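Local coordinates for protein HAD hydrolase, family IA, variant 3 (Entamoeba histolytica, PDB 6W04) that binds magnesium and is probably a hydrolase of the haloacid dehalogenase superfamily, its exact substrate not being established, at residues A[3-8]-A[104-109]; A[163-168]-A[183-188]. All blocks are in the same frame, centred on the assembly; numbering follows the deposited sequence.

Overall arrangement
The chain begins with strand 3-7, one of the two central strands of the parallel sheet, and runs through a largely helical excursion before interaction 1 sets 104-109 against one edge of 3-7. That first loop is 95 residues long and closes before the second one opens. Strand 164-168 then enters on the other edge of 3-7, and after helix 171-180 the chain returns as strand 183-187, so interaction 2 closes a short loop of 14 residues. The two loops follow in series, neither nesting nor crossing, yet they meet in space: Leu5 N lies 2.7 Å from Ile165 O, and the side chains of Phe6 and Phe167 pack together beside Val4.

Interaction 1: residues A[3-8]-A[104-109]; sequences AVLFDF and PFTIAT. With MG (magnesium ion), chain B.
Val4 and Phe6 use both backbone polar groups to grip the parallel segment 104-109. Val4 N donates to Pro104 O at 3.1 Å, and Val4 O receives Thr106 N; Phe6 N gives the straightest of the four bonds, 168° to Thr106 O, and Phe6 O accepts Ala108 N at 2.8 Å. A proline suits position 104, where its carbonyl is the group used. Beta-branched and aromatic residues fill the face bearing Val4, Phe6, Phe105 and Ile107, covered partly by helix 91-100. There the Phe6 ring presents CE2 to Phe105 CD1 at 3.9 Å, while Val4 CG1 sits over one face of the ring, toward its rim. Phe105 reaches this spot with its CG between backbone N and carbonyl carbon (chi1 57°), which leads the rest of its ring away from strand 3-7. Farther along, Phe8 CD1 meets Ile107 CD1. On the other face, Leu5 CD2 touches Thr106 CG2 at 4.1 Å.

Asp7 shares that face and can be followed outward. Its CB lies 4.2 Å from Ala108 O; CG, anti to the backbone N (chi1 180°), carries the carboxylate toward the metal. There the two oxygens divide their work. OD1 accepts a hydrogen bond from a water that also bonds Thr109 OG1, and makes a salt bridge with Lys144; OD2 binds magnesium at 2.1 Å and is hydrogen-bonded by Thr11. Thr109 OG1 is also hydrogen-bonded to Ser111 N. A short, acidic side chain suits this place, where Asn9 O, Asp169 and two waters are among the other ligands of the magnesium ion. An aspartate at the C-terminal end of one of the two central parallel strands, holding magnesium beside a lysine, is the hallmark of the Rossmann-like active site of HAD hydrolases.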
# COMPACT_ATOMS: atom_id res chain seq x y z
N ALA A 3 1.03 -18.05 -2.62
CA ALA A 3 1.42 -16.77 -3.21
C ALA A 3 1.70 -15.77 -2.10
O ALA A 3 1.34 -15.97 -0.94
CB ALA A 3 0.33 -16.24 -4.15
N VAL A 4 2.37 -14.69 -2.49
CA VAL A 4 2.58 -13.51 -1.66
C VAL A 4 1.98 -12.32 -2.37
O VAL A 4 2.26 -12.08 -3.55
CB VAL A 4 4.08 -13.26 -1.39
CG1 VAL A 4 4.26 -12.00 -0.56
CG2 VAL A 4 4.72 -14.48 -0.76
N LEU A 5 1.17 -11.54 -1.65
CA LEU A 5 0.55 -10.34 -2.22
C LEU A 5 1.13 -9.15 -1.48
O LEU A 5 0.90 -9.01 -0.27
CB LEU A 5 -0.97 -10.41 -2.10
CG LEU A 5 -1.56 -11.78 -2.49
CD1 LEU A 5 -3.09 -11.84 -2.27
CD2 LEU A 5 -1.17 -12.13 -3.94
N PHE A 6 1.91 -8.31 -2.18
CA PHE A 6 2.49 -7.12 -1.56
C PHE A 6 1.63 -5.88 -1.78
O PHE A 6 1.36 -5.49 -2.93
CB PHE A 6 3.87 -6.80 -2.13
CG PHE A 6 4.92 -7.87 -1.92
CD1 PHE A 6 5.76 -7.82 -0.81
CD2 PHE A 6 5.14 -8.85 -2.88
CE1 PHE A 6 6.78 -8.77 -0.63
CE2 PHE A 6 6.14 -9.82 -2.70
CZ PHE A 6 6.95 -9.77 -1.59
N ASP A 7 1.28 -5.20 -0.69
CA ASP A 7 0.88 -3.80 -0.80
C ASP A 7 2.08 -2.98 -1.23
O ASP A 7 3.23 -3.39 -1.03
CB ASP A 7 0.37 -3.30 0.55
CG ASP A 7 -0.06 -1.86 0.52
OD1 ASP A 7 -0.80 -1.47 -0.41
OD2 ASP A 7 0.32 -1.12 1.45
N PHE A 8 1.84 -1.80 -1.80
CA PHE A 8 2.98 -1.01 -2.28
C PHE A 8 3.28 0.18 -1.38
O PHE A 8 4.31 0.18 -0.70
CB PHE A 8 2.78 -0.60 -3.73
CG PHE A 8 4.05 -0.09 -4.36
CD1 PHE A 8 4.99 -0.98 -4.85
CD2 PHE A 8 4.34 1.26 -4.35
CE1 PHE A 8 6.19 -0.53 -5.39
CE2 PHE A 8 5.53 1.73 -4.90
CZ PHE A 8 6.45 0.83 -5.41
N PRO A 104 4.45 -17.74 -6.79
CA PRO A 104 4.03 -16.49 -7.44
C PRO A 104 3.77 -15.38 -6.44
O PRO A 104 3.39 -15.62 -5.29
CB PRO A 104 2.74 -16.89 -8.17
CG PRO A 104 2.25 -18.12 -7.45
CD PRO A 104 3.49 -18.84 -7.00
N PHE A 105 3.98 -14.15 -6.89
CA PHE A 105 3.77 -12.99 -6.05
C PHE A 105 3.42 -11.81 -6.94
O PHE A 105 3.82 -11.75 -8.11
CB PHE A 105 5.01 -12.66 -5.19
CG PHE A 105 6.28 -12.43 -5.98
CD1 PHE A 105 6.66 -11.14 -6.33
CD2 PHE A 105 7.11 -13.49 -6.34
CE1 PHE A 105 7.84 -10.89 -7.04
CE2 PHE A 105 8.30 -13.27 -7.08
CZ PHE A 105 8.67 -11.97 -7.42
N THR A 106 2.67 -10.87 -6.38
CA THR A 106 2.37 -9.67 -7.14
C THR A 106 2.12 -8.52 -6.17
O THR A 106 2.09 -8.70 -4.95
CB THR A 106 1.15 -9.88 -8.06
OG1 THR A 106 1.07 -8.77 -8.96
CG2 THR A 106 -0.17 -9.97 -7.24
N ILE A 107 1.92 -7.35 -6.75
CA ILE A 107 1.62 -6.12 -6.03
C ILE A 107 0.13 -5.82 -6.16
O ILE A 107 -0.47 -6.00 -7.23
CB ILE A 107 2.45 -4.95 -6.59
CG1 ILE A 107 3.91 -5.09 -6.16
CG2 ILE A 107 1.85 -3.60 -6.13
CD1 ILE A 107 4.89 -4.20 -7.00
N ALA A 108 -0.47 -5.37 -5.06
CA ALA A 108 -1.80 -4.76 -5.06
C ALA A 108 -1.65 -3.38 -4.42
O ALA A 108 -0.98 -3.24 -3.39
CB ALA A 108 -2.81 -5.61 -4.30
N THR A 109 -2.24 -2.36 -5.03
CA THR A 109 -2.13 -1.04 -4.45
C THR A 109 -3.45 -0.31 -4.64
O THR A 109 -4.18 -0.55 -5.61
CB THR A 109 -0.96 -0.25 -5.09
OG1 THR A 109 -0.96 1.10 -4.63
CG2 THR A 109 -1.05 -0.25 -6.60
MG MG B . -0.07 0.76 2.20
O HOH W 1 -0.34 0.62 -2.02
O HOH W 2 -1.92 -0.13 2.76
O HOH W 3 -0.15 2.71 3.21

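Interaction 2: residues A[163-168]-A[183-188]; sequences HCIVFE and TPIGIA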
# COMPACT_ATOMS: atom_id res chain seq x y z
N HIS A 163 -4.41 -19.34 1.07
CA HIS A 163 -3.02 -19.75 1.14
C HIS A 163 -2.09 -18.63 0.68
O HIS A 163 -0.96 -18.89 0.25
CB HIS A 163 -2.81 -21.04 0.35
CG HIS A 163 -3.66 -22.16 0.85
ND1 HIS A 163 -4.80 -22.58 0.20
CD2 HIS A 163 -3.57 -22.91 1.97
CE1 HIS A 163 -5.36 -23.56 0.88
NE2 HIS A 163 -4.64 -23.78 1.96
N CYS A 164 -2.55 -17.39 0.79
CA CYS A 164 -1.77 -16.22 0.43
C CYS A 164 -1.31 -15.47 1.68
O CYS A 164 -2.08 -15.27 2.62
CB CYS A 164 -2.57 -15.25 -0.45
SG CYS A 164 -2.84 -15.83 -2.14
N ILE A 165 -0.04 -15.06 1.66
CA ILE A 165 0.48 -14.05 2.57
C ILE A 165 0.23 -12.67 1.96
O ILE A 165 0.43 -12.46 0.76
CB ILE A 165 1.98 -14.27 2.83
CG1 ILE A 165 2.18 -15.56 3.62
CG2 ILE A 165 2.56 -13.07 3.56
CD1 ILE A 165 1.67 -15.50 5.08
N VAL A 166 -0.23 -11.73 2.80
CA VAL A 166 -0.34 -10.33 2.44
C VAL A 166 0.54 -9.52 3.39
O VAL A 166 0.46 -9.69 4.61
CB VAL A 166 -1.80 -9.84 2.51
CG1 VAL A 166 -1.86 -8.32 2.34
CG2 VAL A 166 -2.64 -10.57 1.46
N PHE A 167 1.40 -8.68 2.82
CA PHE A 167 2.18 -7.69 3.56
C PHE A 167 1.46 -6.35 3.46
O PHE A 167 1.16 -5.89 2.36
CB PHE A 167 3.60 -7.55 3.00
CG PHE A 167 4.50 -8.75 3.29
CD1 PHE A 167 4.80 -9.67 2.30
CD2 PHE A 167 5.07 -8.90 4.54
CE1 PHE A 167 5.65 -10.75 2.55
CE2 PHE A 167 5.91 -9.98 4.82
CZ PHE A 167 6.20 -10.91 3.82
N GLU A 168 1.18 -5.74 4.60
CA GLU A 168 0.36 -4.53 4.62
C GLU A 168 0.85 -3.63 5.75
O GLU A 168 1.45 -4.11 6.71
CB GLU A 168 -1.12 -4.87 4.82
CG GLU A 168 -1.91 -4.94 3.55
CD GLU A 168 -2.22 -3.55 3.02
OE1 GLU A 168 -1.75 -2.54 3.61
OE2 GLU A 168 -2.96 -3.48 2.00
N THR A 183 -3.59 -14.33 4.99
CA THR A 183 -2.89 -14.20 6.27
C THR A 183 -1.97 -12.99 6.23
O THR A 183 -1.01 -12.97 5.45
CB THR A 183 -2.10 -15.46 6.58
OG1 THR A 183 -3.00 -16.56 6.75
CG2 THR A 183 -1.27 -15.29 7.85
N PRO A 184 -2.23 -11.95 7.04
CA PRO A 184 -1.45 -10.71 6.91
C PRO A 184 -0.23 -10.69 7.81
O PRO A 184 -0.22 -11.21 8.93
CB PRO A 184 -2.46 -9.64 7.36
CG PRO A 184 -3.26 -10.34 8.46
CD PRO A 184 -3.27 -11.84 8.08
N ILE A 185 0.83 -10.07 7.29
CA ILE A 185 2.03 -9.76 8.06
C ILE A 185 2.21 -8.25 7.99
O ILE A 185 2.27 -7.68 6.89
CB ILE A 185 3.27 -10.50 7.52
CG1 ILE A 185 3.07 -12.02 7.61
CG2 ILE A 185 4.53 -10.03 8.25
CD1 ILE A 185 4.25 -12.88 7.07
N GLY A 186 2.25 -7.60 9.15
CA GLY A 186 2.32 -6.15 9.16
C GLY A 186 3.73 -5.66 8.86
O GLY A 186 4.72 -6.31 9.21
N ILE A 187 3.81 -4.53 8.16
CA ILE A 187 5.06 -3.82 7.94
C ILE A 187 5.04 -2.57 8.80
O ILE A 187 4.16 -1.71 8.64
CB ILE A 187 5.27 -3.47 6.45
CG1 ILE A 187 5.46 -4.73 5.60
CG2 ILE A 187 6.49 -2.57 6.30
CD1 ILE A 187 6.65 -5.60 6.02
N ALA A 188 6.01 -2.46 9.72
CA ALA A 188 6.01 -1.38 10.72
C ALA A 188 6.63 -0.08 10.17
O ALA A 188 7.58 0.48 10.71
CB ALA A 188 6.73 -1.85 11.98
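Cys164 opens the pairing through its carbonyl, which accepts Thr183 N at 3.0 Å. Next, Ile165 turns its side chain to the face shared with Thr183 and Ile185: CD1 reaches Thr183 CG2, and CG2 meets Ile185 CD1 at 3.9 Å. Beta-branched residues suit this face, which helix 214-222 covers. Val166 takes over the backbone bonding, its N donating to Thr183 O and its O receiving Ile185 N at 2.7 Å. Its side chain shares the opposite face with Pro184, whose missing N-H is not called on by this pairing, which uses the N-H groups of Thr183, Ile185 and Ile187.

Phe167 lies alongside Ile185, CE2 being 3.7 Å from Ile185 CG2, and CD2 also touches Ile187 CD1. With CG anti to the carbonyl carbon (chi1 -72°), the ring lies where Ile165 CG2 covers the rim of one face. Finally Glu168 closes the ladder: its N donates to Ile185 O and its O accepts Ile187 N at 2.8 Å, beside Gly186, which adds no side chain. The carboxylate is turned to the other face, where OE2 forms a salt bridge with Lys144 and a hydrogen bond with Tyr150 OH. Apolar packing and backbone bonds thus hold the strand of a beta-alpha-beta unit, which ends in an acidic residue whose nearest side-chain atom lies about 4 Å from the magnesium; the lysine probably offsets the negative charge gathered there.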